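Local coordinates for protein FprA (Mycobacterium tuberculosis, PDB 1LQT) that passes electrons between NADPH and ferredoxin through a bound FAD and may supply electrons to P450 systems, at residues G323-P328 / F334-G339; I360-T365 / G369-D374; V88-L93 / V100-G105. All coordinates share one frame; numbering follows the deposited sequence.

Contact 1: residues G323-P328 / F334-G339; sequences GYRGVP and FDDQSG. With FAD (flavin-adenine dinucleotide), chain H.
The backbone carbonyl oxygen Asp336 O is gripped by both terminal nitrogens of one arginine: Arg325 NH1 and Arg325 NH2 each donate to it at 2.8 Å. The oxygen lies in the guanidinium plane and is met end-on, by NH1 and NH2 together, while the moderate N-H...O angles, 144° from NH1, are consistent with two donors sharing one acceptor. Arg325 NH2 also makes a salt bridge of 3.0 Å to Asp336 OD1, and here the carboxylate plane stands almost perpendicular to the guanidinium, 88° away. One residue thus offers both its carbonyl and its side chain to the same arginine. The reach depends on an extended chain, with Arg325 CG anti to the backbone N (chi1 -178°) and no bend as far as NE.

Beyond the arginine the two segments meet through backbone and ring. Gly326 CA makes a CA-H...O contact of 3.2 Å with Gly339 O, and a water accepts from Gly326 N while lying within donating distance of Ser338 O and Gly339 O. Phe334 packs on Pro328: Pro328 CD sits 4.1 Å from the ring centroid and over its face, a CH-pi contact, whereas Gly326 O comes to the ring edge, 3.4 Å from Phe334 CZ. The turn is braced from within by Asp335 OD2, which accepts from Ser338 N, an Asx motif, and also from Ser338 OG.

On the other side of strand 324-325, the Tyr324 ring carries the FAD methyl C8M over one face, with Tyr324 CZ 3.4 Å from that carbon. The chemistry implies a loop tied by charge at one end of the contact and by Phe334-Pro328 packing at the other, with the buried Gly326 and Gly339 between them, and connected through its strand to the flavin site.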
loop_
_atom_site.group_PDB
_atom_site.type_symbol
_atom_site.label_atom_id
_atom_site.label_comp_id
_atom_site.label_asym_id
_atom_site.label_seq_id
_atom_site.Cartn_x
_atom_site.Cartn_y
_atom_site.Cartn_z
ATOM N N GLY A 323 2.251 -8.679 -4.423
ATOM C CA GLY A 323 2.439 -8.227 -3.056
ATOM C C GLY A 323 3.445 -7.121 -2.933
ATOM O O GLY A 323 4.414 -7.034 -3.680
ATOM N N TYR A 324 3.167 -6.254 -1.974
ATOM C CA TYR A 324 4.138 -5.271 -1.503
ATOM C C TYR A 324 5.163 -6.024 -0.615
ATOM O O TYR A 324 4.963 -7.176 -0.284
ATOM C CB TYR A 324 3.437 -4.145 -0.743
ATOM C CG TYR A 324 2.792 -3.111 -1.653
ATOM C CD1 TYR A 324 1.908 -3.438 -2.682
ATOM C CD2 TYR A 324 3.059 -1.769 -1.456
ATOM C CE1 TYR A 324 1.368 -2.456 -3.507
ATOM C CE2 TYR A 324 2.507 -0.769 -2.273
ATOM C CZ TYR A 324 1.685 -1.118 -3.297
ATOM O OH TYR A 324 1.129 -0.189 -4.136
ATOM N N ARG A 325 6.216 -5.335 -0.202
ATOM C CA ARG A 325 7.302 -5.932 0.539
ATOM C C ARG A 325 8.001 -4.878 1.376
ATOM O O ARG A 325 8.308 -3.806 0.900
ATOM C CB ARG A 325 8.294 -6.594 -0.432
ATOM C CG ARG A 325 9.448 -7.289 0.222
ATOM C CD ARG A 325 10.256 -8.080 -0.785
ATOM N NE ARG A 325 11.590 -8.374 -0.293
ATOM C CZ ARG A 325 11.873 -9.236 0.669
ATOM N NH1 ARG A 325 10.931 -9.997 1.220
ATOM N NH2 ARG A 325 13.129 -9.322 1.083
ATOM N N GLY A 326 8.300 -5.224 2.618
ATOM C CA GLY A 326 9.049 -4.341 3.485
ATOM C C GLY A 326 10.478 -4.171 3.016
ATOM O O GLY A 326 11.034 -5.014 2.318
ATOM N N VAL A 327 11.078 -3.077 3.463
ATOM C CA VAL A 327 12.446 -2.742 3.194
ATOM C C VAL A 327 13.163 -2.672 4.545
ATOM O O VAL A 327 12.623 -2.122 5.474
ATOM C CB VAL A 327 12.511 -1.376 2.475
ATOM C CG1 VAL A 327 13.917 -0.869 2.305
ATOM C CG2 VAL A 327 11.775 -1.463 1.124
ATOM N N PRO A 328 14.376 -3.202 4.656
ATOM C CA PRO A 328 15.109 -3.092 5.918
ATOM C C PRO A 328 15.375 -1.635 6.279
ATOM O O PRO A 328 15.660 -0.801 5.428
ATOM C CB PRO A 328 16.429 -3.806 5.641
ATOM C CG PRO A 328 16.358 -4.350 4.286
ATOM C CD PRO A 328 15.132 -3.921 3.620
ATOM N N PHE A 334 15.527 -7.505 10.761
ATOM C CA PHE A 334 14.656 -7.719 9.614
ATOM C C PHE A 334 14.672 -9.181 9.247
ATOM O O PHE A 334 15.673 -9.864 9.401
ATOM C CB PHE A 334 15.186 -6.901 8.453
ATOM C CG PHE A 334 14.203 -6.703 7.309
ATOM C CD1 PHE A 334 13.111 -5.864 7.441
ATOM C CD2 PHE A 334 14.404 -7.325 6.090
ATOM C CE1 PHE A 334 12.234 -5.668 6.379
ATOM C CE2 PHE A 334 13.546 -7.091 5.016
ATOM C CZ PHE A 334 12.480 -6.267 5.184
ATOM N N ASP A 335 13.519 -9.648 8.803
ATOM C CA ASP A 335 13.362 -10.984 8.281
ATOM C C ASP A 335 13.255 -10.864 6.765
ATOM O O ASP A 335 12.237 -10.444 6.239
ATOM C CB ASP A 335 12.147 -11.674 8.844
ATOM C CG ASP A 335 11.950 -13.052 8.259
ATOM O OD1 ASP A 335 12.825 -13.917 8.465
ATOM O OD2 ASP A 335 10.926 -13.306 7.590
ATOM N N ASP A 336 14.311 -11.228 6.056
ATOM C CA ASP A 336 14.347 -11.106 4.615
ATOM C C ASP A 336 13.195 -11.808 3.945
ATOM O O ASP A 336 12.578 -11.283 3.031
ATOM C CB ASP A 336 15.666 -11.702 4.101
ATOM C CG ASP A 336 15.789 -11.666 2.623
ATOM O OD1 ASP A 336 15.737 -10.547 2.080
ATOM O OD2 ASP A 336 15.968 -12.689 1.920
ATOM N N GLN A 337 12.905 -13.014 4.359
ATOM C CA GLN A 337 11.915 -13.786 3.647
ATOM C C GLN A 337 10.549 -13.141 3.665
ATOM O O GLN A 337 9.895 -13.027 2.648
ATOM C CB GLN A 337 11.840 -15.189 4.192
ATOM C CG GLN A 337 10.827 -16.056 3.485
ATOM C CD GLN A 337 11.046 -17.518 3.782
ATOM O OE1 GLN A 337 12.168 -17.920 4.056
ATOM N NE2 GLN A 337 9.992 -18.304 3.702
ATOM N N SER A 338 10.121 -12.684 4.826
ATOM C CA SER A 338 8.793 -12.099 4.972
ATOM C C SER A 338 8.774 -10.610 4.698
ATOM O O SER A 338 7.703 -10.031 4.536
ATOM C CB SER A 338 8.222 -12.321 6.363
ATOM O OG SER A 338 8.960 -11.627 7.347
ATOM N N GLY A 339 9.931 -9.963 4.729
ATOM C CA GLY A 339 9.985 -8.516 4.635
ATOM C C GLY A 339 9.323 -7.787 5.806
ATOM O O GLY A 339 8.758 -6.698 5.628
HETATM P PA FAD H . 1.449 2.693 5.047
HETATM O O1A FAD H . 2.244 2.203 3.905
HETATM O O2A FAD H . 0.065 3.186 4.832
HETATM O O5B FAD H . 2.248 3.884 5.756
HETATM C C5B FAD H . 3.666 3.785 5.938
HETATM C C4B FAD H . 4.185 5.211 6.066
HETATM O O4B FAD H . 5.528 5.127 6.537
HETATM C C3B FAD H . 4.224 5.983 4.742
HETATM O O3B FAD H . 3.665 7.272 4.858
HETATM C C2B FAD H . 5.693 6.007 4.414
HETATM O O2B FAD H . 6.119 7.058 3.578
HETATM C C1B FAD H . 6.319 6.048 5.813
HETATM N N9A FAD H . 7.705 5.605 5.876
HETATM C C8A FAD H . 8.217 4.460 5.328
HETATM N N7A FAD H . 9.514 4.327 5.573
HETATM C C5A FAD H . 9.858 5.462 6.283
HETATM C C6A FAD H . 11.081 5.889 6.805
HETATM N N6A FAD H . 12.204 5.192 6.730
HETATM N N1A FAD H . 11.081 7.074 7.477
HETATM C C2A FAD H . 9.920 7.770 7.613
HETATM N N3A FAD H . 8.717 7.416 7.143
HETATM C C4A FAD H . 8.738 6.253 6.485
HETATM N N1 FAD H . -7.312 -0.602 2.336
HETATM C C2 FAD H . -8.636 -0.287 2.392
HETATM O O2 FAD H . -9.259 -0.372 3.433
HETATM N N3 FAD H . -9.279 0.109 1.230
HETATM C C4 FAD H . -8.650 0.290 0.033
HETATM O O4 FAD H . -9.281 0.688 -0.972
HETATM C C4X FAD H . -7.278 0.015 -0.005
HETATM N N5 FAD H . -6.563 0.194 -1.168
HETATM C C5X FAD H . -5.228 -0.118 -1.201
HETATM C C6 FAD H . -4.517 0.031 -2.366
HETATM C C7 FAD H . -3.188 -0.341 -2.470
HETATM C C7M FAD H . -2.444 -0.141 -3.762
HETATM C C8 FAD H . -2.553 -0.852 -1.332
HETATM C C8M FAD H . -1.117 -1.295 -1.392
HETATM C C9 FAD H . -3.253 -0.989 -0.136
HETATM C C9A FAD H . -4.591 -0.627 -0.050
HETATM N N10 FAD H . -5.319 -0.777 1.134
HETATM C C10 FAD H . -6.649 -0.436 1.167
HETATM C "C1'" FAD H . -4.681 -1.256 2.395
HETATM C "C2'" FAD H . -4.096 -0.097 3.199
HETATM O "O2'" FAD H . -3.374 0.728 2.319
HETATM C "C3'" FAD H . -3.169 -0.646 4.300
HETATM O "O3'" FAD H . -3.898 -1.457 5.216
HETATM C "C4'" FAD H . -2.526 0.409 5.200
HETATM O "O4'" FAD H . -2.228 1.601 4.478
HETATM C "C5'" FAD H . -1.254 -0.141 5.845
HETATM O "O5'" FAD H . -0.869 0.845 6.812
HETATM P P FAD H . 0.607 1.037 7.362
HETATM O O1P FAD H . 0.481 2.144 8.337
HETATM O O2P FAD H . 1.229 -0.238 7.829
HETATM O O3P FAD H . 1.487 1.478 6.118
HETATM O O HOH W 1 6.741 -7.703 3.417
#

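Contact 2: residues I360-T365 / G369-D374; sequences IKRGPT and GTNKKD. With ODP (4-oxo-nicotinamide-adenine dinucleotide phosphate), chain I.
Asp374 receives two basic side chains, one on each carboxylate oxygen. Lys361 NZ reaches Asp374 OD1 at 2.6 Å in a hydrogen-bonded salt bridge, approaching from above the carboxylate plane. Arg362 NE meets Asp374 OD2 at 3.3 Å, a salt bridge whose hydrogen bond is weak, and the guanidinium is turned 70° from the carboxylate. The outer end of the same arginine is held more firmly: Arg362 NH2 donates to Asn371 OD1 at 2.9 Å with an N-H...O angle of 155°. That oxygen lies in the guanidinium plane, although the nitrogen stands well above the plane of the amide. A weak bond of 3.0 Å runs from Arg362 NH2 to Thr370 OG1, whose main hydrogen-bonding partner is Val367 O.

Torsions explain how neighbouring residues serve different targets. The Lys361 chain is extended beyond CG and comes at the aspartate from the opposite direction, whereas Arg362 bends at chi3 (-76°), bringing NE beside the carboxylate and NH2 to the first turn of helix 370-391. Each anchor is positioned by a second shell. Asp374 OD2 also accepts from Gly358 N, and Lys361 NZ has an additional partner in Thr378 OG1. Asn371 ND2 bonds to Ile368 O and to FAD O3', so its amide joins the arginine to the ribityl chain of the cofactor.

After helix 359-362 the chain leaves helical geometry at Gly363 and makes an inverse gamma turn centred on Pro364. The turn and the residue after it line the nucleotide: Pro364 O is 3.5 Å from ODP C5D and Thr365 CA 3.6 Å from ODP O3D. This salt-bridge network across the short loop between helix 359-362 and helix 370-391 belongs to the site where the FAD and NADP pockets of the reductase adjoin.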
loop_
_atom_site.group_PDB
_atom_site.type_symbol
_atom_site.label_atom_id
_atom_site.label_comp_id
_atom_site.label_asym_id
_atom_site.label_seq_id
_atom_site.Cartn_x
_atom_site.Cartn_y
_atom_site.Cartn_z
ATOM N N ILE A 360 4.604 -3.410 8.373
ATOM C CA ILE A 360 5.957 -3.808 8.661
ATOM C C ILE A 360 6.017 -4.871 9.778
ATOM O O ILE A 360 6.987 -5.608 9.871
ATOM C CB ILE A 360 6.854 -2.579 8.990
ATOM C CG1 ILE A 360 8.347 -2.959 8.856
ATOM C CG2 ILE A 360 6.571 -2.008 10.370
ATOM C CD1 ILE A 360 8.821 -3.378 7.456
ATOM N N LYS A 361 4.994 -4.905 10.618
ATOM C CA LYS A 361 4.832 -5.892 11.696
ATOM C C LYS A 361 4.197 -7.185 11.207
ATOM O O LYS A 361 4.689 -8.270 11.545
ATOM C CB LYS A 361 3.954 -5.303 12.817
ATOM C CG LYS A 361 3.557 -6.270 13.983
ATOM C CD LYS A 361 2.548 -5.539 14.922
ATOM C CE LYS A 361 2.016 -6.414 16.056
ATOM N NZ LYS A 361 0.981 -5.669 16.855
ATOM N N ARG A 362 3.090 -7.050 10.475
ATOM C CA ARG A 362 2.184 -8.154 10.143
ATOM C C ARG A 362 2.321 -8.685 8.751
ATOM O O ARG A 362 1.724 -9.706 8.436
ATOM C CB ARG A 362 0.740 -7.629 10.192
ATOM C CG ARG A 362 0.271 -7.118 11.470
ATOM C CD ARG A 362 -1.213 -7.034 11.520
ATOM N NE ARG A 362 -1.630 -5.863 10.748
ATOM C CZ ARG A 362 -2.454 -5.888 9.709
ATOM N NH1 ARG A 362 -2.999 -7.029 9.320
ATOM N NH2 ARG A 362 -2.741 -4.776 9.038
ATOM N N GLY A 363 3.054 -8.008 7.902
ATOM C CA GLY A 363 3.061 -8.310 6.491
ATOM C C GLY A 363 1.988 -7.491 5.786
ATOM O O GLY A 363 1.110 -6.927 6.414
ATOM N N PRO A 364 2.078 -7.468 4.464
ATOM C CA PRO A 364 1.308 -6.516 3.681
ATOM C C PRO A 364 -0.058 -6.970 3.307
ATOM O O PRO A 364 -0.373 -7.055 2.095
ATOM C CB PRO A 364 2.170 -6.345 2.447
ATOM C CG PRO A 364 2.772 -7.694 2.246
ATOM C CD PRO A 364 3.083 -8.172 3.648
ATOM N N THR A 365 -0.877 -7.230 4.316
ATOM C CA THR A 365 -2.258 -7.592 4.041
ATOM C C THR A 365 -3.199 -6.938 5.053
ATOM O O THR A 365 -2.854 -6.623 6.197
ATOM C CB THR A 365 -2.491 -9.081 3.926
ATOM O OG1 THR A 365 -2.157 -9.644 5.176
ATOM C CG2 THR A 365 -1.621 -9.773 2.886
ATOM N N GLY A 369 -8.674 -0.687 8.273
ATOM C CA GLY A 369 -9.138 -0.933 9.625
ATOM C C GLY A 369 -8.451 -2.047 10.363
ATOM O O GLY A 369 -8.488 -2.079 11.581
ATOM N N THR A 370 -7.815 -2.968 9.652
ATOM C CA THR A 370 -7.101 -4.065 10.308
ATOM C C THR A 370 -5.925 -3.540 11.108
ATOM O O THR A 370 -5.436 -4.206 12.004
ATOM C CB THR A 370 -6.587 -5.138 9.326
ATOM O OG1 THR A 370 -5.630 -4.604 8.382
ATOM C CG2 THR A 370 -7.728 -5.762 8.534
ATOM N N ASN A 371 -5.473 -2.328 10.803
ATOM C CA ASN A 371 -4.343 -1.747 11.512
ATOM C C ASN A 371 -4.699 -1.199 12.886
ATOM O O ASN A 371 -3.812 -0.910 13.680
ATOM C CB ASN A 371 -3.718 -0.672 10.631
ATOM C CG ASN A 371 -3.185 -1.249 9.343
ATOM O OD1 ASN A 371 -2.196 -1.957 9.368
ATOM N ND2 ASN A 371 -3.868 -0.998 8.248
ATOM N N LYS A 372 -5.984 -1.080 13.175
ATOM C CA LYS A 372 -6.396 -0.458 14.420
ATOM C C LYS A 372 -6.130 -1.359 15.651
ATOM O O LYS A 372 -5.460 -0.938 16.570
ATOM C CB LYS A 372 -7.856 -0.038 14.338
ATOM C CG LYS A 372 -8.329 0.762 15.547
ATOM C CD LYS A 372 -9.715 1.305 15.362
ATOM C CE LYS A 372 -10.173 2.074 16.586
ATOM N NZ LYS A 372 -11.518 2.645 16.334
ATOM N N LYS A 373 -6.653 -2.583 15.658
ATOM C CA LYS A 373 -6.427 -3.465 16.793
ATOM C C LYS A 373 -4.962 -3.816 16.911
ATOM O O LYS A 373 -4.419 -3.929 18.012
ATOM C CB LYS A 373 -7.243 -4.745 16.651
ATOM C CG LYS A 373 -7.078 -5.641 17.831
ATOM C CD LYS A 373 -7.897 -6.901 17.710
ATOM C CE LYS A 373 -7.040 -8.143 17.670
ATOM N NZ LYS A 373 -6.276 -8.322 18.944
ATOM N N ASP A 374 -4.317 -3.960 15.756
ATOM C CA ASP A 374 -2.896 -4.210 15.690
ATOM C C ASP A 374 -2.122 -3.138 16.456
ATOM O O ASP A 374 -1.282 -3.434 17.302
ATOM C CB ASP A 374 -2.467 -4.301 14.219
ATOM C CG ASP A 374 -1.043 -4.657 14.072
ATOM O OD1 ASP A 374 -0.569 -5.595 14.791
ATOM O OD2 ASP A 374 -0.354 -4.055 13.234
HETATM O O1X ODP I . -1.441 -17.949 -4.661
HETATM P P2B ODP I . -1.466 -16.722 -3.803
HETATM O O2X ODP I . -2.722 -16.574 -2.969
HETATM O O3X ODP I . -0.215 -16.560 -2.954
HETATM O O2B ODP I . -1.476 -15.528 -4.888
HETATM C C2B ODP I . -1.119 -14.189 -4.560
HETATM C C3B ODP I . -2.275 -13.220 -4.463
HETATM O O3B ODP I . -3.230 -13.493 -5.478
HETATM C C1B ODP I . -0.329 -13.608 -5.675
HETATM N N9A ODP I . 1.025 -14.074 -5.836
HETATM C C8A ODP I . 2.056 -14.030 -4.931
HETATM N N7A ODP I . 3.182 -14.489 -5.444
HETATM C C5A ODP I . 2.895 -14.849 -6.740
HETATM C C4A ODP I . 1.542 -14.597 -6.978
HETATM N N3A ODP I . 0.904 -14.812 -8.155
HETATM C C2A ODP I . 1.691 -15.327 -9.116
HETATM N N1A ODP I . 3.020 -15.592 -8.978
HETATM C C6A ODP I . 3.638 -15.354 -7.782
HETATM N N6A ODP I . 4.959 -15.570 -7.722
HETATM O O4B ODP I . -0.317 -12.224 -5.375
HETATM C C4B ODP I . -1.587 -11.895 -4.793
HETATM C C5B ODP I . -1.365 -11.024 -3.591
HETATM O O5B ODP I . -2.624 -10.570 -3.152
HETATM P PA ODP I . -2.738 -9.831 -1.742
HETATM O O1A ODP I . -4.154 -9.568 -1.496
HETATM O O2A ODP I . -1.973 -10.547 -0.701
HETATM O O3 ODP I . -1.912 -8.489 -1.999
HETATM P PN ODP I . -2.284 -7.085 -2.735
HETATM O O1N ODP I . -3.155 -7.313 -3.909
HETATM O O2N ODP I . -0.971 -6.425 -2.889
HETATM O O5D ODP I . -3.168 -6.344 -1.661
HETATM C C5D ODP I . -2.560 -5.969 -0.398
HETATM C C4D ODP I . -3.663 -5.730 0.611
HETATM O O4D ODP I . -4.336 -4.497 0.385
HETATM C C1D ODP I . -5.742 -4.739 0.292
HETATM C C2D ODP I . -5.859 -6.158 -0.074
HETATM O O2D ODP I . -7.126 -6.698 0.030
HETATM C C3D ODP I . -4.719 -6.827 0.600
HETATM O O3D ODP I . -5.115 -7.153 1.916
HETATM N N1N ODP I . -6.410 -3.739 -0.465
HETATM C C2N ODP I . -7.790 -3.555 -0.220
HETATM C C3N ODP I . -8.529 -2.923 -1.163
HETATM C C7N ODP I . -10.019 -2.820 -0.804
HETATM N N7N ODP I . -10.773 -2.232 -1.695
HETATM O O7N ODP I . -10.395 -3.315 0.282
HETATM C C4N ODP I . -8.022 -2.470 -2.390
HETATM O O99 ODP I . -8.728 -1.938 -3.300
HETATM C C5N ODP I . -6.590 -2.698 -2.627
HETATM C C6N ODP I . -5.810 -3.355 -1.650
#

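Contact 3: residues V88-L93 / V100-G105; sequences VQPGEL and VIYAVG. With FAD (flavin-adenine dinucleotide), chain H.
Pro90 and Tyr102 form the tight part of this contact, Pro90 CB lying 3.2 Å from Tyr102 OH. The proline ring crosses the tyrosine side chain at about a right angle, and from further along the helix Leu93 CD1 approaches the same hydroxyl at 3.8 Å. Tyr102 CG stands anti to its carbonyl carbon (chi1 -73°), and the ring extends from the strand until its hydroxyl meets the helix start.

Leu93 and Val100 are in ordinary van der Waals contact, wider than that approach: Leu93 CB and Val100 CG2 are 3.9 Å apart. Water occupies the polar side of the tyrosine. It accepts from Tyr102 OH at 2.7 Å, in the plane of the ring, and donates to Pro90 O at 2.8 Å, bridging strand to helix. Apart from this water the contact is van der Waals packing, part of it against the tyrosine hydroxyl.

Gln89 sits at the N-cap position of helix 90-96, and its backbone N donates to Glu92 OE1. Strand 99-102 lies between strands 4-9 and 354-356 in the parallel part of the FAD-binding sheet; the loop that follows it reaches the cofactor, where Val104 O is 3.1 Å from FAD C8A. Val9 touches Leu93, Val100 and Tyr102, while Trp409 of helix 402-413 packs against Leu93 and Glu92.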
loop_
_atom_site.group_PDB
_atom_site.type_symbol
_atom_site.label_atom_id
_atom_site.label_comp_id
_atom_site.label_asym_id
_atom_site.label_seq_id
_atom_site.Cartn_x
_atom_site.Cartn_y
_atom_site.Cartn_z
ATOM N N VAL A 88 17.937 10.961 10.301
ATOM C CA VAL A 88 18.094 10.522 11.684
ATOM C C VAL A 88 18.073 9.010 11.687
ATOM O O VAL A 88 17.489 8.394 10.787
ATOM C CB VAL A 88 16.994 11.080 12.629
ATOM C CG1 VAL A 88 17.011 12.624 12.613
ATOM C CG2 VAL A 88 15.628 10.545 12.264
ATOM N N GLN A 89 18.698 8.412 12.692
ATOM C CA GLN A 89 18.845 6.964 12.754
ATOM C C GLN A 89 18.052 6.388 13.910
ATOM O O GLN A 89 17.840 7.053 14.930
ATOM C CB GLN A 89 20.322 6.583 12.942
ATOM C CG GLN A 89 21.230 7.094 11.887
ATOM C CD GLN A 89 20.874 6.588 10.516
ATOM O OE1 GLN A 89 20.520 5.409 10.337
ATOM N NE2 GLN A 89 20.974 7.459 9.544
ATOM N N PRO A 90 17.637 5.130 13.809
ATOM C CA PRO A 90 16.934 4.486 14.913
ATOM C C PRO A 90 17.640 4.639 16.264
ATOM O O PRO A 90 16.982 4.916 17.260
ATOM C CB PRO A 90 16.806 3.027 14.452
ATOM C CG PRO A 90 16.625 3.199 12.970
ATOM C CD PRO A 90 17.638 4.255 12.609
ATOM N N GLY A 91 18.956 4.422 16.308
ATOM C CA GLY A 91 19.680 4.513 17.561
ATOM C C GLY A 91 19.702 5.891 18.146
ATOM O O GLY A 91 19.975 6.037 19.337
ATOM N N GLU A 92 19.469 6.900 17.334
ATOM C CA GLU A 92 19.370 8.271 17.794
ATOM C C GLU A 92 17.988 8.537 18.358
ATOM O O GLU A 92 17.823 9.221 19.367
ATOM C CB GLU A 92 19.697 9.229 16.675
ATOM C CG GLU A 92 21.122 9.106 16.189
ATOM C CD GLU A 92 21.432 9.859 14.927
ATOM O OE1 GLU A 92 20.525 10.106 14.118
ATOM O OE2 GLU A 92 22.629 10.200 14.775
ATOM N N LEU A 93 16.957 8.047 17.667
ATOM C CA LEU A 93 15.599 8.203 18.169
ATOM C C LEU A 93 15.429 7.485 19.483
ATOM O O LEU A 93 14.728 7.973 20.372
ATOM C CB LEU A 93 14.577 7.653 17.155
ATOM C CG LEU A 93 14.485 8.471 15.883
ATOM C CD1 LEU A 93 13.588 7.746 14.872
ATOM C CD2 LEU A 93 13.957 9.855 16.153
ATOM N N VAL A 100 9.845 4.240 20.603
ATOM C CA VAL A 100 9.751 4.561 19.194
ATOM C C VAL A 100 8.929 3.457 18.552
ATOM O O VAL A 100 9.188 2.285 18.752
ATOM C CB VAL A 100 11.132 4.634 18.533
ATOM C CG1 VAL A 100 11.013 5.135 17.104
ATOM C CG2 VAL A 100 12.111 5.531 19.342
ATOM N N ILE A 101 7.938 3.866 17.763
ATOM C CA ILE A 101 7.085 2.931 17.026
ATOM C C ILE A 101 7.374 3.077 15.542
ATOM O O ILE A 101 7.212 4.156 14.981
ATOM C CB ILE A 101 5.613 3.194 17.283
ATOM C CG1 ILE A 101 5.268 3.151 18.780
ATOM C CG2 ILE A 101 4.779 2.213 16.514
ATOM C CD1 ILE A 101 3.862 3.509 19.072
ATOM N N TYR A 102 7.809 1.984 14.914
ATOM C CA TYR A 102 8.022 1.938 13.479
ATOM C C TYR A 102 6.743 1.487 12.798
ATOM O O TYR A 102 6.266 0.383 13.019
ATOM C CB TYR A 102 9.217 1.021 13.150
ATOM C CG TYR A 102 10.478 1.717 13.551
ATOM C CD1 TYR A 102 10.958 1.644 14.848
ATOM C CD2 TYR A 102 11.165 2.535 12.666
ATOM C CE1 TYR A 102 12.038 2.385 15.249
ATOM C CE2 TYR A 102 12.259 3.265 13.058
ATOM C CZ TYR A 102 12.682 3.205 14.351
ATOM O OH TYR A 102 13.744 3.988 14.721
ATOM N N ALA A 103 6.230 2.360 11.930
ATOM C CA ALA A 103 4.980 2.196 11.218
ATOM C C ALA A 103 5.244 2.476 9.738
ATOM O O ALA A 103 4.513 3.213 9.074
ATOM C CB ALA A 103 3.921 3.133 11.795
ATOM N N VAL A 104 6.307 1.861 9.216
ATOM C CA VAL A 104 6.860 2.239 7.934
ATOM C C VAL A 104 6.236 1.515 6.750
ATOM O O VAL A 104 6.573 1.787 5.598
ATOM C CB VAL A 104 8.388 2.022 7.907
ATOM C CG1 VAL A 104 9.099 2.998 8.820
ATOM C CG2 VAL A 104 8.778 0.553 8.202
ATOM N N GLY A 105 5.326 0.596 7.018
ATOM C CA GLY A 105 4.681 -0.126 5.922
ATOM C C GLY A 105 5.666 -0.938 5.120
ATOM O O GLY A 105 6.744 -1.338 5.594
HETATM P PA FAD H . 1.449 2.693 5.047
HETATM O O1A FAD H . 2.244 2.203 3.905
HETATM O O2A FAD H . 0.065 3.186 4.832
HETATM O O5B FAD H . 2.248 3.884 5.756
HETATM C C5B FAD H . 3.666 3.785 5.938
HETATM C C4B FAD H . 4.185 5.211 6.066
HETATM O O4B FAD H . 5.528 5.127 6.537
HETATM C C3B FAD H . 4.224 5.983 4.742
HETATM O O3B FAD H . 3.665 7.272 4.858
HETATM C C2B FAD H . 5.693 6.007 4.414
HETATM O O2B FAD H . 6.119 7.058 3.578
HETATM C C1B FAD H . 6.319 6.048 5.813
HETATM N N9A FAD H . 7.705 5.605 5.876
HETATM C C8A FAD H . 8.217 4.460 5.328
HETATM N N7A FAD H . 9.514 4.327 5.573
HETATM C C5A FAD H . 9.858 5.462 6.283
HETATM C C6A FAD H . 11.081 5.889 6.805
HETATM N N6A FAD H . 12.204 5.192 6.730
HETATM N N1A FAD H . 11.081 7.074 7.477
HETATM C C2A FAD H . 9.920 7.770 7.613
HETATM N N3A FAD H . 8.717 7.416 7.143
HETATM C C4A FAD H . 8.738 6.253 6.485
HETATM N N1 FAD H . -7.312 -0.602 2.336
HETATM C C2 FAD H . -8.636 -0.287 2.392
HETATM O O2 FAD H . -9.259 -0.372 3.433
HETATM N N3 FAD H . -9.279 0.109 1.230
HETATM C C4 FAD H . -8.650 0.290 0.033
HETATM O O4 FAD H . -9.281 0.688 -0.972
HETATM C C4X FAD H . -7.278 0.015 -0.005
HETATM N N5 FAD H . -6.563 0.194 -1.168
HETATM C C5X FAD H . -5.228 -0.118 -1.201
HETATM C C6 FAD H . -4.517 0.031 -2.366
HETATM C C7 FAD H . -3.188 -0.341 -2.470
HETATM C C7M FAD H . -2.444 -0.141 -3.762
HETATM C C8 FAD H . -2.553 -0.852 -1.332
HETATM C C8M FAD H . -1.117 -1.295 -1.392
HETATM C C9 FAD H . -3.253 -0.989 -0.136
HETATM C C9A FAD H . -4.591 -0.627 -0.050
HETATM N N10 FAD H . -5.319 -0.777 1.134
HETATM C C10 FAD H . -6.649 -0.436 1.167
HETATM C "C1'" FAD H . -4.681 -1.256 2.395
HETATM C "C2'" FAD H . -4.096 -0.097 3.199
HETATM O "O2'" FAD H . -3.374 0.728 2.319
HETATM C "C3'" FAD H . -3.169 -0.646 4.300
HETATM O "O3'" FAD H . -3.898 -1.457 5.216
HETATM C "C4'" FAD H . -2.526 0.409 5.200
HETATM O "O4'" FAD H . -2.228 1.601 4.478
HETATM C "C5'" FAD H . -1.254 -0.141 5.845
HETATM O "O5'" FAD H . -0.869 0.845 6.812
HETATM P P FAD H . 0.607 1.037 7.362
HETATM O O1P FAD H . 0.481 2.144 8.337
HETATM O O2P FAD H . 1.229 -0.238 7.829
HETATM O O3P FAD H . 1.487 1.478 6.118
HETATM O O HOH W 2 14.472 3.750 17.263
#

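From the N terminus, contact 3 comes first: it closes the short connection from helix 90-96 into strand 99-102 of the FAD-binding sheet. Contact 1 follows much later, closing the loop after strand 324-325, and contact 2 then joins helix 359-362 to the start of helix 370-391. The three loops lie in series, none enclosing or crossing another. In space Ile360 connects them: its CD1 is 3.5 Å from Gly105 O of contact 3 and 3.8 Å from Gly339 O of contact 1. Contacts 1 and 3 do not touch, yet both reach FAD, one at the flavin methyl and the other along the adenosine and pyrophosphate.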